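PDB 1Y7U: acyl-CoA hydrolase from Bacillus cereus, which probably hydrolyses the thioester of long-chain fatty acyl-CoAs, and binds coenzyme A and calcium. Local coordinates for residues K11-T23 against V134-E146. Sequence-based numbering, arbitrary orientation.
Sequences KGKTANESRVFKT and VPRVIPDTEEEKE. With CA (calcium ion), chain D.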
loop_
_atom_site.group_PDB
_atom_site.type_symbol
_atom_site.label_atom_id
_atom_site.label_comp_id
_atom_site.label_asym_id
_atom_site.label_seq_id
_atom_site.Cartn_x
_atom_site.Cartn_y
_atom_site.Cartn_z
ATOM N N LYS A 11 -19.330 34.393 3.512
ATOM C CA LYS A 11 -18.830 35.145 4.700
ATOM C C LYS A 11 -17.298 35.223 4.725
ATOM O O LYS A 11 -16.677 35.536 3.705
ATOM C CB LYS A 11 -19.345 34.497 5.993
ATOM C CG LYS A 11 -18.939 35.243 7.266
ATOM C CD LYS A 11 -19.404 36.697 7.231
ATOM C CE LYS A 11 -18.370 37.652 7.836
ATOM N NZ LYS A 11 -17.163 37.833 6.969
ATOM N N GLY A 12 -16.700 34.939 5.886
ATOM C CA GLY A 12 -15.254 34.992 6.041
ATOM C C GLY A 12 -14.770 34.057 7.133
ATOM O O GLY A 12 -15.332 34.034 8.226
ATOM N N LYS A 13 -13.718 33.292 6.841
ATOM C CA LYS A 13 -13.168 32.318 7.789
ATOM C C LYS A 13 -11.736 32.555 8.219
ATOM O O LYS A 13 -10.879 32.919 7.423
ATOM C CB LYS A 13 -13.248 30.905 7.211
ATOM C CG LYS A 13 -14.622 30.272 7.227
ATOM C CD LYS A 13 -14.562 28.906 6.588
ATOM C CE LYS A 13 -15.858 28.161 6.773
ATOM N NZ LYS A 13 -15.781 26.799 6.199
ATOM N N THR A 14 -11.485 32.311 9.493
ATOM C CA THR A 14 -10.165 32.467 10.069
ATOM C C THR A 14 -9.215 31.403 9.490
ATOM O O THR A 14 -9.620 30.273 9.242
ATOM C CB THR A 14 -10.279 32.335 11.596
ATOM O OG1 THR A 14 -9.726 33.499 12.209
ATOM C CG2 THR A 14 -9.566 31.101 12.102
ATOM N N ALA A 15 -7.959 31.756 9.259
ATOM C CA ALA A 15 -7.013 30.785 8.708
ATOM C C ALA A 15 -7.030 29.494 9.513
ATOM O O ALA A 15 -6.997 28.396 8.959
ATOM C CB ALA A 15 -5.604 31.360 8.700
ATOM N N ASN A 16 -7.092 29.640 10.829
ATOM C CA ASN A 16 -7.099 28.502 11.738
ATOM C C ASN A 16 -8.312 27.580 11.584
ATOM O O ASN A 16 -8.311 26.458 12.090
ATOM C CB ASN A 16 -6.981 29.006 13.178
ATOM C CG ASN A 16 -6.920 27.883 14.187
ATOM O OD1 ASN A 16 -7.908 27.593 14.860
ATOM N ND2 ASN A 16 -5.760 27.235 14.294
ATOM N N GLU A 17 -9.338 28.050 10.879
ATOM C CA GLU A 17 -10.545 27.257 10.643
ATOM C C GLU A 17 -10.167 26.075 9.767
ATOM O O GLU A 17 -10.820 25.041 9.803
ATOM C CB GLU A 17 -11.598 28.057 9.871
ATOM C CG GLU A 17 -11.921 29.439 10.392
ATOM C CD GLU A 17 -13.086 29.456 11.346
ATOM O OE1 GLU A 17 -13.622 30.562 11.586
ATOM O OE2 GLU A 17 -13.459 28.375 11.853
ATOM N N SER A 18 -9.114 26.242 8.970
ATOM C CA SER A 18 -8.683 25.200 8.048
ATOM C C SER A 18 -7.359 24.537 8.377
ATOM O O SER A 18 -6.835 23.773 7.572
ATOM C CB SER A 18 -8.598 25.772 6.637
ATOM O OG SER A 18 -7.618 26.790 6.587
ATOM N N ARG A 19 -6.811 24.824 9.548
ATOM C CA ARG A 19 -5.536 24.235 9.932
ATOM C C ARG A 19 -5.655 22.698 9.986
ATOM O O ARG A 19 -6.672 22.158 10.425
ATOM C CB ARG A 19 -5.087 24.826 11.279
ATOM C CG ARG A 19 -3.690 24.441 11.709
ATOM C CD ARG A 19 -3.159 25.338 12.830
ATOM N NE ARG A 19 -2.371 26.465 12.322
ATOM C CZ ARG A 19 -2.846 27.683 12.045
ATOM N NH1 ARG A 19 -4.130 27.966 12.228
ATOM N NH2 ARG A 19 -2.037 28.622 11.565
ATOM N N VAL A 20 -4.619 22.007 9.509
ATOM C CA VAL A 20 -4.585 20.546 9.490
ATOM C C VAL A 20 -3.220 20.031 9.953
ATOM O O VAL A 20 -2.187 20.411 9.398
ATOM C CB VAL A 20 -4.830 20.002 8.067
ATOM C CG1 VAL A 20 -4.609 18.508 8.041
ATOM C CG2 VAL A 20 -6.234 20.317 7.614
ATOM N N PHE A 21 -3.205 19.173 10.968
ATOM C CA PHE A 21 -1.946 18.623 11.449
ATOM C C PHE A 21 -1.838 17.146 11.134
ATOM O O PHE A 21 -2.826 16.416 11.177
ATOM C CB PHE A 21 -1.803 18.756 12.963
ATOM C CG PHE A 21 -1.631 20.150 13.443
ATOM C CD1 PHE A 21 -2.730 20.903 13.830
ATOM C CD2 PHE A 21 -0.364 20.710 13.537
ATOM C CE1 PHE A 21 -2.572 22.194 14.307
ATOM C CE2 PHE A 21 -0.191 22.005 14.013
ATOM C CZ PHE A 21 -1.296 22.748 14.399
ATOM N N LYS A 22 -0.625 16.706 10.838
ATOM C CA LYS A 22 -0.392 15.303 10.576
ATOM C C LYS A 22 1.043 14.956 10.867
ATOM O O LYS A 22 1.944 15.467 10.216
ATOM C CB LYS A 22 -0.682 14.963 9.125
ATOM C CG LYS A 22 -0.526 13.488 8.809
ATOM C CD LYS A 22 -0.553 13.303 7.315
ATOM C CE LYS A 22 -0.790 11.869 6.916
ATOM N NZ LYS A 22 -0.860 11.790 5.432
ATOM N N THR A 23 1.273 14.107 11.855
ATOM C CA THR A 23 2.632 13.697 12.137
ATOM C C THR A 23 2.715 12.193 11.880
ATOM O O THR A 23 1.843 11.428 12.295
ATOM C CB THR A 23 3.064 14.077 13.580
ATOM O OG1 THR A 23 3.840 13.019 14.151
ATOM C CG2 THR A 23 1.858 14.381 14.438
ATOM N N VAL A 134 -15.529 30.878 -2.952
ATOM C CA VAL A 134 -14.984 30.347 -1.710
ATOM C C VAL A 134 -14.900 31.433 -0.640
ATOM O O VAL A 134 -14.636 32.588 -0.942
ATOM C CB VAL A 134 -13.568 29.792 -1.990
ATOM C CG1 VAL A 134 -12.690 29.912 -0.758
ATOM C CG2 VAL A 134 -13.669 28.357 -2.453
ATOM N N PRO A 135 -15.106 31.072 0.632
ATOM C CA PRO A 135 -15.036 32.070 1.704
ATOM C C PRO A 135 -13.737 32.872 1.641
ATOM O O PRO A 135 -12.815 32.511 0.921
ATOM C CB PRO A 135 -15.123 31.221 2.971
ATOM C CG PRO A 135 -15.972 30.077 2.543
ATOM C CD PRO A 135 -15.406 29.740 1.177
ATOM N N ARG A 136 -13.673 33.966 2.389
ATOM C CA ARG A 136 -12.473 34.785 2.409
ATOM C C ARG A 136 -11.694 34.314 3.624
ATOM O O ARG A 136 -12.290 33.831 4.580
ATOM C CB ARG A 136 -12.844 36.267 2.549
ATOM C CG ARG A 136 -11.662 37.223 2.442
ATOM C CD ARG A 136 -12.093 38.689 2.547
ATOM N NE ARG A 136 -10.951 39.609 2.546
ATOM C CZ ARG A 136 -10.117 39.790 1.521
ATOM N NH1 ARG A 136 -10.285 39.117 0.389
ATOM N NH2 ARG A 136 -9.104 40.640 1.631
ATOM N N VAL A 137 -10.372 34.422 3.587
ATOM C CA VAL A 137 -9.570 33.997 4.729
ATOM C C VAL A 137 -9.255 35.222 5.555
ATOM O O VAL A 137 -9.148 36.322 5.022
ATOM C CB VAL A 137 -8.196 33.415 4.325
ATOM C CG1 VAL A 137 -7.607 32.639 5.477
ATOM C CG2 VAL A 137 -8.319 32.554 3.126
ATOM N N ILE A 138 -9.109 35.039 6.856
ATOM C CA ILE A 138 -8.738 36.148 7.703
ATOM C C ILE A 138 -7.634 35.678 8.643
ATOM O O ILE A 138 -7.849 34.858 9.537
ATOM C CB ILE A 138 -9.959 36.762 8.481
ATOM C CG1 ILE A 138 -9.647 36.840 9.976
ATOM C CG2 ILE A 138 -11.233 36.002 8.169
ATOM C CD1 ILE A 138 -10.760 37.454 10.815
ATOM N N PRO A 139 -6.412 36.158 8.399
ATOM C CA PRO A 139 -5.187 35.868 9.151
ATOM C C PRO A 139 -5.246 36.474 10.552
ATOM O O PRO A 139 -5.505 37.662 10.688
ATOM C CB PRO A 139 -4.110 36.536 8.307
ATOM C CG PRO A 139 -4.690 36.483 6.894
ATOM C CD PRO A 139 -6.107 36.858 7.139
ATOM N N ASP A 140 -5.009 35.674 11.588
ATOM C CA ASP A 140 -5.038 36.191 12.950
ATOM C C ASP A 140 -3.636 36.496 13.445
ATOM O O ASP A 140 -3.279 37.649 13.649
ATOM C CB ASP A 140 -5.689 35.195 13.915
ATOM C CG ASP A 140 -7.195 35.090 13.736
ATOM O OD1 ASP A 140 -7.755 35.892 12.964
ATOM O OD2 ASP A 140 -7.821 34.209 14.374
ATOM N N THR A 141 -2.849 35.447 13.645
ATOM C CA THR A 141 -1.472 35.541 14.131
ATOM C C THR A 141 -0.604 36.515 13.340
ATOM O O THR A 141 -0.934 36.864 12.206
ATOM C CB THR A 141 -0.811 34.162 14.068
ATOM O OG1 THR A 141 -1.619 33.228 14.789
ATOM C CG2 THR A 141 0.591 34.195 14.663
ATOM N N GLU A 142 0.504 36.953 13.934
ATOM C CA GLU A 142 1.408 37.865 13.241
ATOM C C GLU A 142 2.079 37.048 12.148
ATOM O O GLU A 142 2.316 37.523 11.035
ATOM C CB GLU A 142 2.473 38.418 14.188
ATOM C CG GLU A 142 3.330 39.505 13.553
ATOM C CD GLU A 142 4.443 39.996 14.461
ATOM O OE1 GLU A 142 5.550 39.409 14.431
ATOM O OE2 GLU A 142 4.204 40.967 15.212
ATOM N N GLU A 143 2.369 35.797 12.488
ATOM C CA GLU A 143 3.006 34.868 11.571
ATOM C C GLU A 143 2.104 34.630 10.365
ATOM O O GLU A 143 2.569 34.594 9.227
ATOM C CB GLU A 143 3.265 33.550 12.293
ATOM C CG GLU A 143 4.240 32.647 11.591
ATOM C CD GLU A 143 4.450 31.348 12.338
ATOM O OE1 GLU A 143 3.508 30.522 12.380
ATOM O OE2 GLU A 143 5.556 31.158 12.888
ATOM N N GLU A 144 0.809 34.472 10.624
ATOM C CA GLU A 144 -0.153 34.238 9.561
ATOM C C GLU A 144 -0.241 35.448 8.634
ATOM O O GLU A 144 -0.446 35.303 7.430
ATOM C CB GLU A 144 -1.527 33.927 10.154
ATOM C CG GLU A 144 -1.507 32.824 11.204
ATOM C CD GLU A 144 -2.903 32.367 11.611
ATOM O OE1 GLU A 144 -3.780 33.237 11.808
ATOM O OE2 GLU A 144 -3.122 31.141 11.748
ATOM N N LYS A 145 -0.080 36.644 9.193
ATOM C CA LYS A 145 -0.139 37.857 8.389
ATOM C C LYS A 145 1.073 37.936 7.462
ATOM O O LYS A 145 0.956 38.353 6.308
ATOM C CB LYS A 145 -0.195 39.093 9.286
ATOM C CG LYS A 145 -1.497 39.256 10.048
ATOM C CD LYS A 145 -1.669 40.703 10.483
ATOM C CE LYS A 145 -2.978 40.936 11.217
ATOM N NZ LYS A 145 -3.000 40.235 12.530
ATOM N N GLU A 146 2.235 37.536 7.970
ATOM C CA GLU A 146 3.447 37.531 7.164
ATOM C C GLU A 146 3.299 36.500 6.057
ATOM O O GLU A 146 3.600 36.768 4.890
ATOM C CB GLU A 146 4.664 37.160 8.000
ATOM C CG GLU A 146 5.200 38.263 8.854
ATOM C CD GLU A 146 6.607 37.963 9.310
ATOM O OE1 GLU A 146 6.798 36.951 10.021
ATOM O OE2 GLU A 146 7.524 38.729 8.945
HETATM CA CA CA D . -6.407 32.220 12.294
#
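Arg19 and Glu144 reach for each other from opposite directions, their guanidinium and carboxylate planes only 14° apart. NH2 of Arg19 lies 2.7 Å from OE2 of Glu144 in a salt bridge that uses the anti lone pair of that oxygen, leaving the other carboxylate oxygen to different partners. A bend at chi3 (-94°) turns the end of the arginine chain toward the glutamate, while its NE pairs with Glu85 and the cation packs on Phe87, both on strand 81-91. With CG set beside its own backbone N (chi1 -51°), the extended rest of Glu144 carries its carboxylate back to the start of its helix. There OE1 of Glu144 accepts the N-H of Asp140 (N to OE1 2.7 Å) and that of Thr141. OE1 of Glu144 also binds the calcium ion, at 2.9 Å. Close by, Thr14 crosses Asp140 at about a right angle; OG1 of Thr14 donates to OD2 of Asp140 over 3.0 Å, coming from above the carboxylate plane. Short side chains suit this turn: CB of Ala15 sits between the calcium and CG1 of Val137, 4.0 Å from the latter.

Strands 12-14 and 136-138 form a small parallel sheet apart from the main antiparallel one. The N of Lys13 donates to O of Arg136 at 2.7 Å, and the O atoms of Lys13 and Ile138 take the N-H groups of Ile138 and Ala15. Beta-branched Val137 and Ile138 suit extended backbone; Val137 turns inward onto Val88. Asp140 and Glu144 are calcium-binding residues of this protein, so the N-terminal strand, the loop at Asp140 and Thr141 and the start of helix 142-170 meet at the metal. Shared between a cation, two amides and calcium, the Glu144 carboxylate would probably be stabilised in its charged form.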